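Local coordinates for GDSL-like protein (Roseburia intestinalis L1-82, PDB 6HFZ), which removes acetyl groups from acetylated mannans, as a two-domain esterase of the GDSL (SGNH hydrolase) family, at residues A[7-17]-A[205-216]. Residues are numbered along the deposited sequence; the frame is centred on the assembly and turned at random.
Sequences YENGIANRGCL and VITYFLDKVKTE
Tyr208 rises from helix 196-215 to meet Tyr7 and Glu8. Its CG is anti to the backbone N (chi1 177°), which swings the ring up against the 3-10 turn at 7-10. Tyr208 CB lies 3.8 Å from Tyr7 CD1. Beyond it, Tyr7 CB sits over the centre of the Tyr208 ring in a CH-pi contact, with Tyr7 CB 3.5 Å from Tyr208 CD1. The two rings are slid apart and barely overlap. At the ring edge, CE2 and CZ run past Glu8 OE2, and at the tip Tyr208 OH donates to Glu8 OE2 at 2.7 Å. That bond uses the anti lone pair. Lys212 NZ meets the same Glu8 OE2 from the syn side at 2.6 Å, in a salt bridge, so two donors grip one oxygen. With an alanine at this position, Tyr7 CB is likely to lose the ring face it rests on, and Glu8 OE2 would keep Lys212 as its one donor from the helix.

Ile11 CD1 packs on Lys212 CE, and its CG1 on Phe209 CD1. Leu17 CD2 reaches Phe209 CZ at 3.8 Å and meets Val213 CG2 tip to tip. Arg14 and Glu216 form a salt bridge whose hydrogen bond is long and weak, 3.4 Å from Arg14 NH2 to Glu216 OE1. Their planes are nearly parallel (10°), and OE1 comes at the guanidinium edge. Tyr7 OH is hydrogen-bonded to Ser204 OG.

Strand 11-13 pairs antiparallel with strand 166-168, with a classic beta bulge where Ala12 and Asn13 both face Ala166. The contact thus packs the last helix of the SGNH hydrolase alpha/beta domain against this edge strand, through Ile11, and the chain flanking it on both sides.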
loop_
_atom_site.group_PDB
_atom_site.type_symbol
_atom_site.label_atom_id
_atom_site.label_comp_id
_atom_site.label_asym_id
_atom_site.label_seq_id
_atom_site.Cartn_x
_atom_site.Cartn_y
_atom_site.Cartn_z
ATOM N N TYR A 7 -25.969 4.822 -4.481
ATOM C CA TYR A 7 -24.992 3.740 -4.708
ATOM C C TYR A 7 -24.423 3.786 -6.131
ATOM O O TYR A 7 -23.229 3.537 -6.349
ATOM C CB TYR A 7 -25.617 2.390 -4.367
ATOM C CG TYR A 7 -25.517 2.097 -2.899
ATOM C CD1 TYR A 7 -24.343 1.602 -2.368
ATOM C CD2 TYR A 7 -26.509 2.468 -2.006
ATOM C CE1 TYR A 7 -24.203 1.350 -1.019
ATOM C CE2 TYR A 7 -26.372 2.241 -0.639
ATOM C CZ TYR A 7 -25.204 1.699 -0.140
ATOM O OH TYR A 7 -25.047 1.454 1.194
ATOM N N GLU A 8 -25.245 4.160 -7.115
ATOM C CA GLU A 8 -24.716 4.274 -8.516
ATOM C C GLU A 8 -23.526 5.265 -8.600
ATOM O O GLU A 8 -22.605 5.116 -9.422
ATOM C CB GLU A 8 -25.852 4.692 -9.459
ATOM C CG GLU A 8 -26.757 3.536 -9.812
ATOM C CD GLU A 8 -26.094 2.532 -10.745
ATOM O OE1 GLU A 8 -25.426 2.971 -11.698
ATOM O OE2 GLU A 8 -26.225 1.321 -10.495
ATOM N N ASN A 9 -23.543 6.309 -7.772
ATOM C CA ASN A 9 -22.490 7.337 -7.785
ATOM C C ASN A 9 -21.166 6.776 -7.238
ATOM O O ASN A 9 -20.137 7.450 -7.342
ATOM C CB ASN A 9 -22.872 8.605 -7.035
ATOM C CG ASN A 9 -23.966 9.383 -7.736
ATOM O OD1 ASN A 9 -24.218 9.167 -8.926
ATOM N ND2 ASN A 9 -24.608 10.293 -7.024
ATOM N N GLY A 10 -21.214 5.557 -6.698
ATOM C CA GLY A 10 -20.003 4.860 -6.202
ATOM C C GLY A 10 -19.162 4.284 -7.338
ATOM O O GLY A 10 -18.007 3.945 -7.130
ATOM N N ILE A 11 -19.742 4.113 -8.543
ATOM C CA ILE A 11 -18.990 3.494 -9.642
ATOM C C ILE A 11 -18.205 4.590 -10.354
ATOM O O ILE A 11 -18.737 5.322 -11.152
ATOM C CB ILE A 11 -19.918 2.697 -10.580
ATOM C CG1 ILE A 11 -20.725 1.662 -9.803
ATOM C CG2 ILE A 11 -19.115 2.073 -11.731
ATOM C CD1 ILE A 11 -21.981 1.200 -10.496
ATOM N N ALA A 12 -16.916 4.705 -10.011
ATOM C CA ALA A 12 -16.036 5.694 -10.476
ATOM C C ALA A 12 -15.561 5.328 -11.882
ATOM O O ALA A 12 -15.246 6.234 -12.648
ATOM C CB ALA A 12 -14.841 5.826 -9.549
ATOM N N ASN A 13 -15.441 4.027 -12.146
ATOM C CA ASN A 13 -15.081 3.518 -13.473
ATOM C C ASN A 13 -15.688 2.118 -13.608
ATOM O O ASN A 13 -15.465 1.243 -12.811
ATOM C CB ASN A 13 -13.567 3.494 -13.725
ATOM C CG ASN A 13 -13.217 3.425 -15.203
ATOM O OD1 ASN A 13 -13.782 4.171 -16.008
ATOM N ND2 ASN A 13 -12.325 2.534 -15.603
ATOM N N ARG A 14 -16.480 1.890 -14.657
ATOM C CA ARG A 14 -17.039 0.558 -14.842
ATOM C C ARG A 14 -15.912 -0.391 -15.271
ATOM O O ARG A 14 -15.847 -1.550 -14.816
ATOM C CB ARG A 14 -18.184 0.597 -15.872
ATOM C CG ARG A 14 -18.593 -0.784 -16.368
ATOM C CD ARG A 14 -19.590 -0.793 -17.529
ATOM N NE ARG A 14 -20.093 -2.137 -17.810
ATOM C CZ ARG A 14 -19.485 -3.029 -18.592
ATOM N NH1 ARG A 14 -18.269 -2.799 -19.076
ATOM N NH2 ARG A 14 -20.110 -4.156 -18.894
ATOM N N GLY A 15 -15.092 0.104 -16.184
ATOM C CA GLY A 15 -13.944 -0.630 -16.714
ATOM C C GLY A 15 -14.377 -1.835 -17.520
ATOM O O GLY A 15 -15.534 -1.972 -17.861
ATOM N N CYS A 16 -13.422 -2.721 -17.791
ATOM C CA CYS A 16 -13.697 -3.966 -18.507
ATOM C C CYS A 16 -13.917 -5.054 -17.464
ATOM O O CYS A 16 -13.062 -5.236 -16.560
ATOM C CB CYS A 16 -12.530 -4.297 -19.425
ATOM S SG CYS A 16 -12.589 -5.983 -20.092
ATOM N N LEU A 17 -15.078 -5.731 -17.519
ATOM C CA LEU A 17 -15.422 -6.736 -16.492
ATOM C C LEU A 17 -15.076 -8.177 -16.889
ATOM O O LEU A 17 -15.488 -9.136 -16.224
ATOM C CB LEU A 17 -16.924 -6.604 -16.203
ATOM C CG LEU A 17 -17.362 -5.186 -15.845
ATOM C CD1 LEU A 17 -18.876 -5.117 -15.802
ATOM C CD2 LEU A 17 -16.734 -4.754 -14.520
ATOM N N VAL A 205 -20.780 -0.292 -0.453
ATOM C CA VAL A 205 -20.575 0.375 -1.728
ATOM C C VAL A 205 -19.921 -0.632 -2.693
ATOM O O VAL A 205 -20.277 -0.696 -3.857
ATOM C CB VAL A 205 -19.770 1.683 -1.580
ATOM C CG1 VAL A 205 -19.375 2.223 -2.933
ATOM C CG2 VAL A 205 -20.496 2.749 -0.741
ATOM N N ILE A 206 -18.965 -1.414 -2.182
ATOM C CA ILE A 206 -18.236 -2.338 -3.000
ATOM C C ILE A 206 -19.181 -3.467 -3.436
ATOM O O ILE A 206 -19.188 -3.849 -4.610
ATOM C CB ILE A 206 -17.017 -2.887 -2.251
ATOM C CG1 ILE A 206 -15.998 -1.778 -1.968
ATOM C CG2 ILE A 206 -16.410 -4.027 -3.048
ATOM C CD1 ILE A 206 -14.982 -2.113 -0.869
ATOM N N THR A 207 -19.959 -3.997 -2.499
ATOM C CA THR A 207 -20.826 -5.177 -2.803
ATOM C C THR A 207 -21.976 -4.764 -3.757
ATOM O O THR A 207 -22.428 -5.583 -4.552
ATOM C CB THR A 207 -21.250 -5.921 -1.535
ATOM O OG1 THR A 207 -22.051 -5.072 -0.724
ATOM C CG2 THR A 207 -20.097 -6.421 -0.691
ATOM N N TYR A 208 -22.468 -3.514 -3.671
ATOM C CA TYR A 208 -23.428 -2.986 -4.639
ATOM C C TYR A 208 -22.932 -3.234 -6.069
ATOM O O TYR A 208 -23.654 -3.751 -6.958
ATOM C CB TYR A 208 -23.647 -1.486 -4.432
ATOM C CG TYR A 208 -24.570 -0.907 -5.462
ATOM C CD1 TYR A 208 -25.937 -0.978 -5.246
ATOM C CD2 TYR A 208 -24.121 -0.311 -6.629
ATOM C CE1 TYR A 208 -26.831 -0.483 -6.174
ATOM C CE2 TYR A 208 -25.011 0.196 -7.566
ATOM C CZ TYR A 208 -26.370 0.085 -7.336
ATOM O OH TYR A 208 -27.314 0.556 -8.194
ATOM N N PHE A 209 -21.653 -2.914 -6.300
ATOM C CA PHE A 209 -21.050 -3.042 -7.605
ATOM C C PHE A 209 -20.876 -4.529 -7.941
ATOM O O PHE A 209 -21.208 -4.932 -9.052
ATOM C CB PHE A 209 -19.712 -2.293 -7.661
ATOM C CG PHE A 209 -18.946 -2.480 -8.946
ATOM C CD1 PHE A 209 -19.373 -1.842 -10.101
ATOM C CD2 PHE A 209 -17.833 -3.295 -8.996
ATOM C CE1 PHE A 209 -18.695 -2.029 -11.295
ATOM C CE2 PHE A 209 -17.144 -3.465 -10.188
ATOM C CZ PHE A 209 -17.557 -2.799 -11.316
ATOM N N LEU A 210 -20.364 -5.329 -6.982
ATOM C CA LEU A 210 -20.094 -6.764 -7.259
ATOM C C LEU A 210 -21.435 -7.414 -7.659
ATOM O O LEU A 210 -21.523 -8.159 -8.613
ATOM C CB LEU A 210 -19.461 -7.449 -6.044
ATOM C CG LEU A 210 -18.026 -7.028 -5.755
ATOM C CD1 LEU A 210 -17.465 -7.778 -4.583
ATOM C CD2 LEU A 210 -17.166 -7.216 -6.993
ATOM N N ASP A 211 -22.508 -7.023 -6.965
ATOM C CA ASP A 211 -23.859 -7.614 -7.277
ATOM C C ASP A 211 -24.304 -7.202 -8.691
ATOM O O ASP A 211 -24.901 -7.996 -9.428
ATOM C CB ASP A 211 -24.867 -7.238 -6.185
ATOM C CG ASP A 211 -24.876 -8.221 -5.027
ATOM O OD1 ASP A 211 -24.763 -9.440 -5.280
ATOM O OD2 ASP A 211 -24.996 -7.785 -3.897
ATOM N N LYS A 212 -24.071 -5.947 -9.079
ATOM C CA LYS A 212 -24.423 -5.460 -10.392
ATOM C C LYS A 212 -23.649 -6.248 -11.461
ATOM O O LYS A 212 -24.197 -6.648 -12.507
ATOM C CB LYS A 212 -24.178 -3.953 -10.520
ATOM C CG LYS A 212 -24.401 -3.422 -11.928
ATOM C CD LYS A 212 -23.893 -2.037 -12.171
ATOM C CE LYS A 212 -24.695 -1.020 -11.402
ATOM N NZ LYS A 212 -26.041 -0.858 -11.986
ATOM N N VAL A 213 -22.353 -6.471 -11.214
ATOM C CA VAL A 213 -21.533 -7.223 -12.160
ATOM C C VAL A 213 -22.058 -8.649 -12.314
ATOM O O VAL A 213 -21.995 -9.194 -13.436
ATOM C CB VAL A 213 -20.048 -7.214 -11.757
ATOM C CG1 VAL A 213 -19.187 -8.137 -12.616
ATOM C CG2 VAL A 213 -19.532 -5.788 -11.803
ATOM N N LYS A 214 -22.419 -9.278 -11.198
ATOM C CA LYS A 214 -22.810 -10.671 -11.189
ATOM C C LYS A 214 -24.090 -10.882 -12.017
ATOM O O LYS A 214 -24.229 -11.908 -12.697
ATOM C CB LYS A 214 -23.060 -11.188 -9.779
ATOM C CG LYS A 214 -23.762 -12.540 -9.758
ATOM C CD LYS A 214 -23.954 -13.116 -8.392
ATOM C CE LYS A 214 -24.416 -14.562 -8.459
ATOM N NZ LYS A 214 -25.876 -14.660 -8.686
ATOM N N THR A 215 -25.005 -9.916 -11.964
ATOM C CA THR A 215 -26.346 -10.123 -12.535
ATOM C C THR A 215 -26.488 -9.503 -13.924
ATOM O O THR A 215 -27.532 -9.660 -14.548
ATOM C CB THR A 215 -27.410 -9.551 -11.604
ATOM O OG1 THR A 215 -27.177 -8.148 -11.510
ATOM C CG2 THR A 215 -27.379 -10.200 -10.238
ATOM N N GLU A 216 -25.471 -8.796 -14.410
ATOM C CA GLU A 216 -25.539 -8.222 -15.758
ATOM C C GLU A 216 -25.720 -9.327 -16.812
ATOM O O GLU A 216 -24.966 -10.306 -16.857
ATOM C CB GLU A 216 -24.291 -7.400 -16.048
ATOM C CG GLU A 216 -24.525 -5.914 -15.934
ATOM C CD GLU A 216 -23.299 -5.119 -16.329
ATOM O OE1 GLU A 216 -22.401 -5.720 -16.979
ATOM O OE2 GLU A 216 -23.236 -3.921 -15.982
HETATM O O HOH W 1 -21.151 1.391 -6.075
#